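Side-chain contacts in putative diflavin flavoprotein A 3 (Synechocystis sp., PDB 6H0C), which probably carries electrons from NADH to oxygen, reducing it to water, and is represented here by its flavodiiron core of metallo-hydrolase-like and flavodoxin-like parts: residues 356-359 and 360-364; 393-396 and 397-401. All blocks are in the same frame, centred on the assembly; numbering follows the deposited sequence.

Interaction 1 (356-359 and 360-364); sequences DMLE and NKFRD
L358 and F362 meet one turn apart on the buried side of helix 353-364. Their side chains lie side by side and point the same way, with CD2 of L358 4.2 Å from CE2 of F362. In F362 the CG is anti to the carbonyl carbon (chi1 -73°), which lays the ring beside the previous turn. CD2 of F362 comes within 3.1 Å of O of L358. The same oxygen accepts the backbone bond from N of F362, at 3.0 Å. F310 and F312 pack edge-to-face with the F362 ring, while L329 of helix 323-335 touches M357, L358 and F362. Helix 353-364 is the crossover helix of a beta-alpha-beta unit in the flavodoxin-like domain; it links strands 341-348 and 368-377 of the parallel sheet, and V344 of the first strand touches both L358 and F362.

The side of the helix that carries E359, N360 and R363 is looser and polar. E359 and R363 run alongside each other, yet OE2 of E359 stays 4.2 Å from NH1 of R363, beyond a salt bridge. The last strand engages the carboxylates instead: R375 bridges OE1 of E359 and OD1 of D356, and OE2 of E359 is hydrogen-bonded to T373. R363 bends at chi3 (40°), which turns its guanidinium back toward the preceding turn. NH2 of R363 then gives a weak hydrogen bond to OD1 of N360 (2.7 Å, N-H...O angle 126°). NH1 of R363 rests 3.8 Å from CG of E359. M357 and K361 form a separate flank, where M357 packs toward helix 323-335 while K361 is exposed. The two cross at about a right angle, and SD of M357 is 4.2 Å from CG of K361, a light contact.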
ATOM      1  N   ASP A 356      10.637  18.304 -16.281  1.00 37.98           N
ATOM      2  CA  ASP A 356      10.661  19.299 -17.348  1.00 37.68           C
ATOM      3  C   ASP A 356      10.012  18.736 -18.621  1.00 37.72           C
ATOM      4  O   ASP A 356       9.189  19.404 -19.256  1.00 34.83           O
ATOM      5  CB  ASP A 356      12.094  19.756 -17.639  1.00 40.62           C
ATOM      6  CG  ASP A 356      12.767  20.404 -16.433  1.00 48.66           C
ATOM      7  OD1 ASP A 356      12.058  20.938 -15.547  1.00 48.12           O
ATOM      8  OD2 ASP A 356      14.017  20.381 -16.382  1.00 51.04           O
ATOM      9  N   MET A 357      10.373  17.504 -18.979  1.00 32.19           N
ATOM     10  CA  MET A 357       9.836  16.868 -20.179  1.00 30.74           C
ATOM     11  C   MET A 357       8.305  16.821 -20.128  1.00 32.23           C
ATOM     12  O   MET A 357       7.623  17.251 -21.061  1.00 31.69           O
ATOM     13  CB  MET A 357      10.417  15.460 -20.341  1.00 32.10           C
ATOM     14  CG  MET A 357      10.011  14.744 -21.625  1.00 33.19           C
ATOM     15  SD  MET A 357       8.411  13.906 -21.520  1.00 34.67           S
ATOM     16  CE  MET A 357       8.742  12.629 -20.297  1.00 26.66           C
ATOM     17  N   LEU A 358       7.768  16.309 -19.025  1.00 29.44           N
ATOM     18  CA  LEU A 358       6.322  16.213 -18.860  1.00 29.19           C
ATOM     19  C   LEU A 358       5.624  17.582 -18.888  1.00 31.47           C
ATOM     20  O   LEU A 358       4.594  17.753 -19.553  1.00 30.88           O
ATOM     21  CB  LEU A 358       5.993  15.487 -17.557  1.00 27.75           C
ATOM     22  CG  LEU A 358       6.288  13.985 -17.530  1.00 27.21           C
ATOM     23  CD1 LEU A 358       6.059  13.442 -16.132  1.00 24.97           C
ATOM     24  CD2 LEU A 358       5.429  13.248 -18.554  1.00 26.83           C
ATOM     25  N   GLU A 359       6.175  18.551 -18.166  1.00 27.61           N
ATOM     26  CA  GLU A 359       5.577  19.876 -18.121  1.00 28.04           C
ATOM     27  C   GLU A 359       5.489  20.454 -19.533  1.00 34.50           C
ATOM     28  O   GLU A 359       4.449  20.966 -19.949  1.00 36.83           O
ATOM     29  CB  GLU A 359       6.392  20.792 -17.205  1.00 33.98           C
ATOM     30  CG  GLU A 359       5.888  22.231 -17.116  1.00 44.15           C
ATOM     31  CD  GLU A 359       6.638  23.045 -16.075  1.00 46.80           C
ATOM     32  OE1 GLU A 359       7.885  23.084 -16.134  1.00 47.15           O
ATOM     33  OE2 GLU A 359       5.979  23.632 -15.192  1.00 49.55           O
ATOM     34  N   ASN A 360       6.588  20.339 -20.270  1.00 36.41           N
ATOM     35  CA  ASN A 360       6.673  20.846 -21.635  1.00 37.85           C
ATOM     36  C   ASN A 360       5.713  20.175 -22.595  1.00 36.88           C
ATOM     37  O   ASN A 360       5.088  20.842 -23.423  1.00 36.24           O
ATOM     38  CB  ASN A 360       8.088  20.679 -22.170  1.00 39.08           C
ATOM     39  CG  ASN A 360       9.024  21.712 -21.634  1.00 43.35           C
ATOM     40  OD1 ASN A 360       8.606  22.817 -21.293  1.00 45.03           O
ATOM     41  ND2 ASN A 360      10.301  21.367 -21.551  1.00 45.46           N
ATOM     42  N   LYS A 361       5.613  18.851 -22.499  1.00 34.47           N
ATOM     43  CA  LYS A 361       4.754  18.099 -23.404  1.00 34.89           C
ATOM     44  C   LYS A 361       3.285  18.440 -23.163  1.00 34.01           C
ATOM     45  O   LYS A 361       2.518  18.613 -24.111  1.00 33.33           O
ATOM     46  CB  LYS A 361       5.002  16.592 -23.260  1.00 32.27           C
ATOM     47  CG  LYS A 361       6.049  16.062 -24.235  1.00 34.74           C
ATOM     48  CD  LYS A 361       7.273  16.956 -24.244  1.00 47.47           C
ATOM     49  CE  LYS A 361       8.238  16.604 -25.359  1.00 52.99           C
ATOM     50  NZ  LYS A 361       9.536  17.328 -25.181  1.00 56.89           N
ATOM     51  N   PHE A 362       2.900  18.568 -21.901  1.00 32.63           N
ATOM     52  CA  PHE A 362       1.522  18.899 -21.580  1.00 34.31           C
ATOM     53  C   PHE A 362       1.216  20.355 -21.943  1.00 38.59           C
ATOM     54  O   PHE A 362       0.128  20.658 -22.446  1.00 37.53           O
ATOM     55  CB  PHE A 362       1.233  18.609 -20.104  1.00 31.78           C
ATOM     56  CG  PHE A 362       1.140  17.138 -19.795  1.00 31.02           C
ATOM     57  CD1 PHE A 362       0.396  16.293 -20.611  1.00 32.11           C
ATOM     58  CD2 PHE A 362       1.812  16.592 -18.713  1.00 29.54           C
ATOM     59  CE1 PHE A 362       0.317  14.928 -20.342  1.00 29.96           C
ATOM     60  CE2 PHE A 362       1.739  15.230 -18.445  1.00 28.28           C
ATOM     61  CZ  PHE A 362       0.994  14.400 -19.256  1.00 26.15           C
ATOM     62  N   ARG A 363       2.176  21.251 -21.727  1.00 34.95           N
ATOM     63  CA  ARG A 363       1.969  22.641 -22.127  1.00 36.15           C
ATOM     64  C   ARG A 363       1.827  22.758 -23.648  1.00 35.60           C
ATOM     65  O   ARG A 363       0.906  23.411 -24.133  1.00 38.33           O
ATOM     66  CB  ARG A 363       3.097  23.544 -21.639  1.00 34.07           C
ATOM     67  CG  ARG A 363       2.883  25.006 -22.038  1.00 45.66           C
ATOM     68  CD  ARG A 363       3.819  25.956 -21.310  1.00 55.55           C
ATOM     69  NE  ARG A 363       5.164  25.403 -21.198  1.00 64.74           N
ATOM     70  CZ  ARG A 363       5.782  25.175 -20.042  1.00 67.93           C
ATOM     71  NH1 ARG A 363       5.183  25.465 -18.892  1.00 64.71           N
ATOM     72  NH2 ARG A 363       7.007  24.663 -20.041  1.00 71.20           N
ATOM     73  N   ASP A 364       2.723  22.121 -24.395  1.00 35.44           N
ATOM     74  CA  ASP A 364       2.631  22.136 -25.857  1.00 39.96           C
ATOM     75  C   ASP A 364       1.321  21.522 -26.347  1.00 42.74           C
ATOM     76  O   ASP A 364       0.777  21.933 -27.374  1.00 43.52           O
ATOM     77  CB  ASP A 364       3.811  21.393 -26.488  1.00 37.92           C
ATOM     78  CG  ASP A 364       5.121  22.126 -26.300  1.00 43.32           C
ATOM     79  OD1 ASP A 364       6.180  21.557 -26.644  1.00 45.41           O
ATOM     80  OD2 ASP A 364       5.090  23.269 -25.794  1.00 44.04           O
TER

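Interaction 2 (393-396 and 397-401); sequences TDFA and QALKK
The long C-terminal helix 382-404 packs on the parallel sheet of the flavodoxin-like domain, and F395 and L399 meet on its buried side. Their side chains cross obliquely. CD1 of L399 comes to 3.8 Å from CE1 of F395. With CG of F395 opposite its own nitrogen (chi1 -161°), the ring is carried to this methyl. Both residues touch V258 of strand 257-262 and L341 of strand 341-348. A396 faces the loop after helix 268-281, touching A283 and V285. The backbone bonds continue regularly, with N of L399 3.0 Å from O of F395.

The polar flank faces the end of helix 268-281 and the loop after it: OG1 of T393 is hydrogen-bonded to O of G279, and NZ of K400 to O of A283. CG2 of T393 lies alongside CG of the exposed Q397 at 4.1 Å. CG of Q397 also sits 3.0 Å from O of T393, which accepts the nearly straight bond from N of Q397 (173°). K400 bends at chi3 (-62°), passing CE within 3.8 Å of O of A396. NZ of K400 also gives a weak hydrogen bond to OE1 of Q397 at 2.9 Å.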
ATOM      1  N   THR A 393      -5.256  19.956  -2.789  1.00 26.50           N
ATOM      2  CA  THR A 393      -6.446  20.717  -2.444  1.00 27.16           C
ATOM      3  C   THR A 393      -6.699  21.813  -3.472  1.00 33.89           C
ATOM      4  O   THR A 393      -7.821  21.960  -3.940  1.00 39.89           O
ATOM      5  CB  THR A 393      -6.338  21.336  -1.047  1.00 30.17           C
ATOM      6  OG1 THR A 393      -6.349  20.289  -0.070  1.00 34.93           O
ATOM      7  CG2 THR A 393      -7.511  22.278  -0.783  1.00 29.21           C
ATOM      8  N   ASP A 394      -5.661  22.567  -3.831  1.00 33.01           N
ATOM      9  CA  ASP A 394      -5.782  23.605  -4.864  1.00 33.19           C
ATOM     10  C   ASP A 394      -6.309  23.043  -6.188  1.00 31.87           C
ATOM     11  O   ASP A 394      -7.168  23.648  -6.832  1.00 32.92           O
ATOM     12  CB  ASP A 394      -4.434  24.290  -5.107  1.00 38.79           C
ATOM     13  CG  ASP A 394      -4.033  25.219  -3.978  1.00 45.23           C
ATOM     14  OD1 ASP A 394      -4.905  25.580  -3.158  1.00 45.00           O
ATOM     15  OD2 ASP A 394      -2.842  25.596  -3.917  1.00 50.48           O
ATOM     16  N   PHE A 395      -5.778  21.891  -6.587  1.00 28.15           N
ATOM     17  CA  PHE A 395      -6.204  21.203  -7.802  1.00 27.86           C
ATOM     18  C   PHE A 395      -7.698  20.893  -7.708  1.00 30.93           C
ATOM     19  O   PHE A 395      -8.457  21.149  -8.646  1.00 32.25           O
ATOM     20  CB  PHE A 395      -5.381  19.916  -7.999  1.00 26.95           C
ATOM     21  CG  PHE A 395      -5.409  19.356  -9.407  1.00 31.91           C
ATOM     22  CD1 PHE A 395      -6.419  18.492  -9.812  1.00 31.90           C
ATOM     23  CD2 PHE A 395      -4.408  19.668 -10.314  1.00 32.14           C
ATOM     24  CE1 PHE A 395      -6.432  17.964 -11.097  1.00 31.12           C
ATOM     25  CE2 PHE A 395      -4.415  19.138 -11.596  1.00 27.57           C
ATOM     26  CZ  PHE A 395      -5.427  18.287 -11.986  1.00 25.21           C
ATOM     27  N   ALA A 396      -8.117  20.362  -6.563  1.00 30.69           N
ATOM     28  CA  ALA A 396      -9.520  20.004  -6.344  1.00 32.04           C
ATOM     29  C   ALA A 396     -10.459  21.208  -6.449  1.00 33.07           C
ATOM     30  O   ALA A 396     -11.488  21.147  -7.129  1.00 37.57           O
ATOM     31  CB  ALA A 396      -9.682  19.340  -4.996  1.00 31.99           C
ATOM     32  N   GLN A 397     -10.108  22.290  -5.759  1.00 32.07           N
ATOM     33  CA  GLN A 397     -10.863  23.545  -5.819  1.00 31.91           C
ATOM     34  C   GLN A 397     -10.985  24.068  -7.250  1.00 40.46           C
ATOM     35  O   GLN A 397     -12.051  24.532  -7.663  1.00 39.86           O
ATOM     36  CB  GLN A 397     -10.198  24.620  -4.953  1.00 35.34           C
ATOM     37  CG  GLN A 397      -9.851  24.195  -3.534  1.00 51.35           C
ATOM     38  CD  GLN A 397     -11.059  24.099  -2.627  1.00 62.37           C
ATOM     39  OE1 GLN A 397     -12.090  23.537  -3.001  1.00 68.34           O
ATOM     40  NE2 GLN A 397     -10.939  24.654  -1.421  1.00 64.97           N
ATOM     41  N   ALA A 398      -9.880  24.017  -7.993  1.00 37.01           N
ATOM     42  CA  ALA A 398      -9.875  24.468  -9.380  1.00 34.64           C
ATOM     43  C   ALA A 398     -10.869  23.657 -10.196  1.00 35.05           C
ATOM     44  O   ALA A 398     -11.634  24.216 -10.979  1.00 37.57           O
ATOM     45  CB  ALA A 398      -8.487  24.362  -9.972  1.00 34.52           C
ATOM     46  N   LEU A 399     -10.871  22.339  -9.997  1.00 33.15           N
ATOM     47  CA  LEU A 399     -11.816  21.467 -10.694  1.00 36.91           C
ATOM     48  C   LEU A 399     -13.266  21.787 -10.325  1.00 41.77           C
ATOM     49  O   LEU A 399     -14.139  21.827 -11.195  1.00 40.52           O
ATOM     50  CB  LEU A 399     -11.519  19.989 -10.398  1.00 33.42           C
ATOM     51  CG  LEU A 399     -10.340  19.357 -11.142  1.00 35.10           C
ATOM     52  CD1 LEU A 399     -10.177  17.904 -10.746  1.00 36.65           C
ATOM     53  CD2 LEU A 399     -10.520  19.479 -12.648  1.00 35.20           C
ATOM     54  N   LYS A 400     -13.526  22.006  -9.038  1.00 38.02           N
ATOM     55  CA  LYS A 400     -14.894  22.250  -8.594  1.00 40.41           C
ATOM     56  C   LYS A 400     -15.394  23.596  -9.107  1.00 45.08           C
ATOM     57  O   LYS A 400     -16.554  23.724  -9.496  1.00 46.39           O
ATOM     58  CB  LYS A 400     -14.997  22.175  -7.068  1.00 35.46           C
ATOM     59  CG  LYS A 400     -14.901  20.747  -6.525  1.00 37.04           C
ATOM     60  CD  LYS A 400     -15.041  20.683  -5.000  1.00 41.80           C
ATOM     61  CE  LYS A 400     -13.929  21.457  -4.299  1.00 45.65           C
ATOM     62  NZ  LYS A 400     -13.992  21.346  -2.808  1.00 45.68           N
ATOM     63  N   LYS A 401     -14.515  24.591  -9.123  1.00 44.45           N
ATOM     64  CA  LYS A 401     -14.873  25.909  -9.635  1.00 48.20           C
ATOM     65  C   LYS A 401     -15.234  25.841 -11.124  1.00 50.38           C
ATOM     66  O   LYS A 401     -16.220  26.439 -11.557  1.00 52.59           O
ATOM     67  CB  LYS A 401     -13.729  26.905  -9.398  1.00 50.36           C
ATOM     68  CG  LYS A 401     -13.939  28.259 -10.057  1.00 55.03           C
ATOM     69  CD  LYS A 401     -12.873  29.271  -9.670  1.00 58.50           C
ATOM     70  CE  LYS A 401     -13.164  29.859  -8.303  1.00 75.57           C
ATOM     71  NZ  LYS A 401     -12.255  30.993  -7.982  1.00 84.18           N
TER

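Overall arrangement
Interaction 1 comes first along the chain, on helix 353-364, and interaction 2 follows on helix 382-404. Strand 368-377, at one edge of the parallel sheet, lies between the two helices in sequence. The contact centres are 21 Å apart and the nearest atoms about 10 Å, so the two do not touch. Both pack against strand 341-348: interaction 1 through C342 and V344, interaction 2 through L341. Interaction 1 also reaches strand 368-377, and interaction 2 reaches strand 257-262. The two helices thus cover opposite faces of one sheet, as in a flavodoxin fold, in the flavodoxin-like part of the flavodiiron core, the type of domain that binds FMN in this family.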